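Local coordinates for protein angiotensin-converting enzyme (Anopheles gambiae, PDB 6S1Y) that probably hydrolyses peptide bonds as a zinc-dependent metallopeptidase of the angiotensin-converting enzyme family, at residues W194-F203 against D491-V499. Sequence-based numbering, arbitrary orientation.
With KSN ((2~{S})-2-[[(4~{S})-4-azanyl-5-oxidanyl-5-oxidanylidene-pentanoyl]amino]pentanedioic acid), chain H.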
loop_
_atom_site.group_PDB
_atom_site.type_symbol
_atom_site.label_atom_id
_atom_site.label_comp_id
_atom_site.label_asym_id
_atom_site.label_seq_id
_atom_site.Cartn_x
_atom_site.Cartn_y
_atom_site.Cartn_z
ATOM N N TRP A 194 2.262 -15.257 6.020
ATOM C CA TRP A 194 2.181 -14.160 5.056
ATOM C C TRP A 194 2.792 -14.570 3.726
ATOM O O TRP A 194 2.200 -14.366 2.664
ATOM C CB TRP A 194 2.879 -12.910 5.603
ATOM C CG TRP A 194 2.076 -12.100 6.602
ATOM C CD1 TRP A 194 0.808 -12.357 7.044
ATOM C CD2 TRP A 194 2.506 -10.915 7.291
ATOM N NE1 TRP A 194 0.417 -11.396 7.942
ATOM C CE2 TRP A 194 1.439 -10.501 8.116
ATOM C CE3 TRP A 194 3.682 -10.156 7.277
ATOM C CZ2 TRP A 194 1.517 -9.369 8.925
ATOM C CZ3 TRP A 194 3.762 -9.033 8.098
ATOM C CH2 TRP A 194 2.688 -8.656 8.911
ATOM N N LEU A 195 3.980 -15.173 3.766
ATOM C CA LEU A 195 4.633 -15.556 2.513
ATOM C C LEU A 195 3.849 -16.641 1.781
ATOM O O LEU A 195 3.915 -16.731 0.549
ATOM C CB LEU A 195 6.070 -16.003 2.789
ATOM C CG LEU A 195 7.045 -14.824 2.912
ATOM C CD1 LEU A 195 8.346 -15.258 3.602
ATOM C CD2 LEU A 195 7.341 -14.205 1.550
ATOM N N ASN A 196 3.084 -17.454 2.512
ATOM C CA ASN A 196 2.294 -18.491 1.862
ATOM C C ASN A 196 1.307 -17.924 0.846
ATOM O O ASN A 196 1.033 -18.572 -0.165
ATOM C CB ASN A 196 1.547 -19.307 2.914
ATOM C CG ASN A 196 0.580 -20.280 2.295
ATOM O OD1 ASN A 196 0.977 -21.152 1.527
ATOM N ND2 ASN A 196 -0.698 -20.132 2.618
ATOM N N GLU A 197 0.775 -16.718 1.088
ATOM C CA GLU A 197 -0.170 -16.093 0.168
ATOM C C GLU A 197 0.388 -15.893 -1.236
ATOM O O GLU A 197 -0.388 -15.641 -2.155
ATOM C CB GLU A 197 -0.622 -14.736 0.721
ATOM C CG GLU A 197 -1.438 -14.841 2.007
ATOM C CD GLU A 197 -2.741 -15.617 1.797
ATOM O OE1 GLU A 197 -3.595 -15.150 1.014
ATOM O OE2 GLU A 197 -2.897 -16.701 2.396
ATOM N N TYR A 198 1.704 -15.995 -1.432
ATOM C CA TYR A 198 2.307 -15.808 -2.747
ATOM C C TYR A 198 2.658 -17.127 -3.416
ATOM O O TYR A 198 3.094 -17.128 -4.576
ATOM C CB TYR A 198 3.552 -14.917 -2.632
ATOM C CG TYR A 198 3.195 -13.523 -2.131
ATOM C CD1 TYR A 198 2.826 -12.515 -3.016
ATOM C CD2 TYR A 198 3.202 -13.231 -0.770
ATOM C CE1 TYR A 198 2.482 -11.258 -2.561
ATOM C CE2 TYR A 198 2.862 -11.972 -0.307
ATOM C CZ TYR A 198 2.502 -10.997 -1.207
ATOM O OH TYR A 198 2.171 -9.757 -0.725
ATOM N N ASP A 199 2.493 -18.236 -2.707
ATOM C CA ASP A 199 2.488 -19.569 -3.297
ATOM C C ASP A 199 3.741 -19.825 -4.131
ATOM O O ASP A 199 3.689 -20.115 -5.326
ATOM C CB ASP A 199 1.212 -19.755 -4.127
ATOM C CG ASP A 199 1.041 -21.177 -4.611
ATOM O OD1 ASP A 199 1.384 -22.109 -3.836
ATOM O OD2 ASP A 199 0.571 -21.354 -5.762
ATOM N N ASP A 200 4.891 -19.733 -3.470
ATOM C CA ASP A 200 6.168 -19.943 -4.147
ATOM C C ASP A 200 7.281 -19.947 -3.113
ATOM O O ASP A 200 7.551 -18.919 -2.475
ATOM C CB ASP A 200 6.403 -18.868 -5.208
ATOM C CG ASP A 200 7.639 -19.147 -6.071
ATOM O OD1 ASP A 200 8.632 -19.752 -5.573
ATOM O OD2 ASP A 200 7.622 -18.736 -7.253
ATOM N N SER A 201 7.920 -21.104 -2.934
ATOM C CA SER A 201 8.884 -21.280 -1.854
ATOM C C SER A 201 10.154 -20.477 -2.077
ATOM O O SER A 201 10.928 -20.286 -1.129
ATOM C CB SER A 201 9.230 -22.761 -1.706
ATOM O OG SER A 201 9.636 -23.307 -2.955
ATOM N N THR A 202 10.389 -20.018 -3.300
ATOM C CA THR A 202 11.512 -19.144 -3.593
ATOM C C THR A 202 11.134 -17.660 -3.559
ATOM O O THR A 202 11.948 -16.818 -3.971
ATOM C CB THR A 202 12.109 -19.474 -4.976
ATOM O OG1 THR A 202 11.303 -18.890 -6.009
ATOM C CG2 THR A 202 12.179 -20.971 -5.205
ATOM N N PHE A 203 9.922 -17.317 -3.096
ATOM C CA PHE A 203 9.465 -15.941 -3.237
ATOM C C PHE A 203 10.267 -14.981 -2.363
ATOM O O PHE A 203 10.551 -13.853 -2.776
ATOM C CB PHE A 203 7.980 -15.813 -2.909
ATOM C CG PHE A 203 7.347 -14.584 -3.493
ATOM C CD1 PHE A 203 7.177 -14.467 -4.869
ATOM C CD2 PHE A 203 6.952 -13.537 -2.671
ATOM C CE1 PHE A 203 6.600 -13.322 -5.424
ATOM C CE2 PHE A 203 6.360 -12.392 -3.201
ATOM C CZ PHE A 203 6.181 -12.273 -4.586
ATOM N N ASP A 491 -1.987 -4.510 11.780
ATOM C CA ASP A 491 -1.684 -5.879 11.368
ATOM C C ASP A 491 -2.111 -6.129 9.924
ATOM O O ASP A 491 -2.791 -7.108 9.613
ATOM C CB ASP A 491 -2.348 -6.886 12.312
ATOM C CG ASP A 491 -2.146 -8.324 11.870
ATOM O OD1 ASP A 491 -1.046 -8.636 11.361
ATOM O OD2 ASP A 491 -3.084 -9.139 12.027
ATOM N N VAL A 492 -1.686 -5.242 9.031
ATOM C CA VAL A 492 -1.878 -5.417 7.597
ATOM C C VAL A 492 -0.522 -5.746 6.996
ATOM O O VAL A 492 0.423 -4.958 7.115
ATOM C CB VAL A 492 -2.485 -4.168 6.936
ATOM C CG1 VAL A 492 -2.583 -4.379 5.455
ATOM C CG2 VAL A 492 -3.864 -3.850 7.541
ATOM N N GLU A 493 -0.421 -6.925 6.385
ATOM C CA GLU A 493 0.772 -7.318 5.640
ATOM C C GLU A 493 1.178 -6.209 4.672
ATOM O O GLU A 493 0.320 -5.552 4.076
ATOM C CB GLU A 493 0.465 -8.623 4.893
ATOM C CG GLU A 493 1.650 -9.297 4.279
ATOM C CD GLU A 493 1.764 -9.019 2.798
ATOM O OE1 GLU A 493 1.199 -8.016 2.326
ATOM O OE2 GLU A 493 2.436 -9.815 2.116
ATOM N N TYR A 494 2.494 -5.971 4.537
ATOM C CA TYR A 494 2.961 -4.861 3.705
ATOM C C TYR A 494 3.699 -5.294 2.452
ATOM O O TYR A 494 3.865 -4.477 1.539
ATOM C CB TYR A 494 3.872 -3.913 4.502
ATOM C CG TYR A 494 3.789 -2.454 4.057
ATOM C CD1 TYR A 494 2.727 -1.652 4.440
ATOM C CD2 TYR A 494 4.784 -1.881 3.265
ATOM C CE1 TYR A 494 2.651 -0.332 4.050
ATOM C CE2 TYR A 494 4.721 -0.571 2.878
ATOM C CZ TYR A 494 3.646 0.198 3.262
ATOM O OH TYR A 494 3.602 1.496 2.859
ATOM N N LEU A 495 4.130 -6.551 2.364
ATOM C CA LEU A 495 4.800 -7.002 1.147
ATOM C C LEU A 495 3.898 -6.871 -0.079
ATOM O O LEU A 495 4.400 -6.723 -1.197
ATOM C CB LEU A 495 5.275 -8.448 1.303
ATOM C CG LEU A 495 6.212 -8.869 0.161
ATOM C CD1 LEU A 495 7.621 -8.387 0.441
ATOM C CD2 LEU A 495 6.187 -10.371 -0.053
ATOM N N ARG A 496 2.576 -6.913 0.108
ATOM C CA ARG A 496 1.657 -6.639 -1.001
ATOM C C ARG A 496 2.067 -5.392 -1.787
ATOM O O ARG A 496 1.936 -5.356 -3.020
ATOM C CB ARG A 496 0.226 -6.466 -0.476
ATOM C CG ARG A 496 0.076 -5.408 0.612
ATOM C CD ARG A 496 -1.314 -5.442 1.258
ATOM N NE ARG A 496 -1.575 -6.684 1.980
ATOM C CZ ARG A 496 -2.749 -6.984 2.539
ATOM N NH1 ARG A 496 -3.740 -6.124 2.464
ATOM N NH2 ARG A 496 -2.930 -8.147 3.169
ATOM N N TYR A 497 2.543 -4.343 -1.090
ATOM C CA TYR A 497 2.851 -3.094 -1.785
ATOM C C TYR A 497 4.190 -3.185 -2.515
ATOM O O TYR A 497 4.341 -2.648 -3.611
ATOM C CB TYR A 497 2.825 -1.922 -0.802
ATOM C CG TYR A 497 1.508 -1.784 -0.046
ATOM C CD1 TYR A 497 0.388 -1.174 -0.636
ATOM C CD2 TYR A 497 1.380 -2.259 1.249
ATOM C CE1 TYR A 497 -0.806 -1.053 0.053
ATOM C CE2 TYR A 497 0.182 -2.155 1.935
ATOM C CZ TYR A 497 -0.904 -1.554 1.333
ATOM O OH TYR A 497 -2.084 -1.428 2.030
ATOM N N PHE A 498 5.152 -3.912 -1.959
ATOM C CA PHE A 498 6.386 -4.179 -2.685
ATOM C C PHE A 498 6.099 -4.922 -3.989
ATOM O O PHE A 498 6.570 -4.535 -5.069
ATOM C CB PHE A 498 7.345 -4.995 -1.798
ATOM C CG PHE A 498 8.679 -5.263 -2.438
ATOM C CD1 PHE A 498 8.840 -6.304 -3.340
ATOM C CD2 PHE A 498 9.774 -4.464 -2.149
ATOM C CE1 PHE A 498 10.078 -6.545 -3.936
ATOM C CE2 PHE A 498 11.005 -4.696 -2.737
ATOM C CZ PHE A 498 11.150 -5.743 -3.641
ATOM N N VAL A 499 5.327 -5.999 -3.906
ATOM C CA VAL A 499 4.990 -6.764 -5.102
ATOM C C VAL A 499 4.250 -5.884 -6.097
ATOM O O VAL A 499 4.571 -5.859 -7.293
ATOM C CB VAL A 499 4.173 -8.008 -4.711
ATOM C CG1 VAL A 499 3.738 -8.785 -5.927
ATOM C CG2 VAL A 499 5.005 -8.903 -3.837
HETATM C C10 KSN H . -6.552 -1.815 4.692
HETATM C C13 KSN H . -4.848 0.232 0.881
HETATM C C17 KSN H . 0.555 3.605 2.367
HETATM C C02 KSN H . 0.068 3.249 0.957
HETATM C C03 KSN H . -1.229 2.430 0.885
HETATM C C04 KSN H . -2.140 2.469 2.101
HETATM C C05 KSN H . -3.568 3.018 1.844
HETATM C C07 KSN H . -4.735 0.765 2.331
HETATM C C08 KSN H . -5.817 0.236 3.263
HETATM C C09 KSN H . -5.693 -1.276 3.531
HETATM N N01 KSN H . 1.102 2.501 0.235
HETATM N N06 KSN H . -4.777 2.200 2.018
HETATM O O11 KSN H . -7.002 -1.010 5.565
HETATM O O12 KSN H . -6.810 -3.063 4.801
HETATM O O14 KSN H . -5.609 0.841 0.080
HETATM O O15 KSN H . -4.186 -0.744 0.479
HETATM O O16 KSN H . -3.703 4.171 1.559
HETATM O O18 KSN H . 0.100 4.655 2.897
HETATM O O19 KSN H . 1.386 2.925 3.027
HETATM O O HOH W 1 -2.000 -10.396 9.186
HETATM O O HOH W 2 0.871 -12.077 2.336
#
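Leu495 CD2 and Val499 CG2, one turn apart on helix 495-514, meet the rings of Tyr198 and Phe203. Both methyls lie in the plane of the Phe203 ring at its edge, with Val499 CG2 3.6 Å from Phe203 CZ. Leu495 CD2 sits 4.2 Å from the centroid of the Tyr198 ring, 29° off its normal, an off-centre CH-pi contact. Beyond this cluster, toward the start of segment 194-203, Trp194 and Glu493 run alongside each other, pointing opposite ways; Glu493 CG rests over one face of the indole, 3.5 Å from Trp194 CD2. A bend at chi2 (-100°) then turns the Glu493 carboxylate away from this face, its plane 83° from that of the indole.

Both carboxylate oxygens are engaged. Tyr198 OH donates to the syn lone pair of Glu493 OE2 at 2.9 Å, while Glu493 OE1 accepts from Arg496 N (2.8 Å) and, through the opposite face of the carboxylate plane, from Arg496 NE in a salt bridge. At the outer edge, one water links Trp194 NE1 to Asp491 OD1, which is also hydrogen-bonded to Tyr174 OH.

Glu493 thus caps the start of helix 495-514 while pairing with Tyr198. Tyr494 OH and Tyr497 OH donate hydrogen bonds to the bound gamma-glutamyl-glutamate, and Arg496 touches the zinc ligand Glu385. Glu493 is therefore a second-shell residue, joined through Arg496 to the zinc site, in the segment that supplies two tyrosines to the ligand pocket of this angiotensin-converting enzyme.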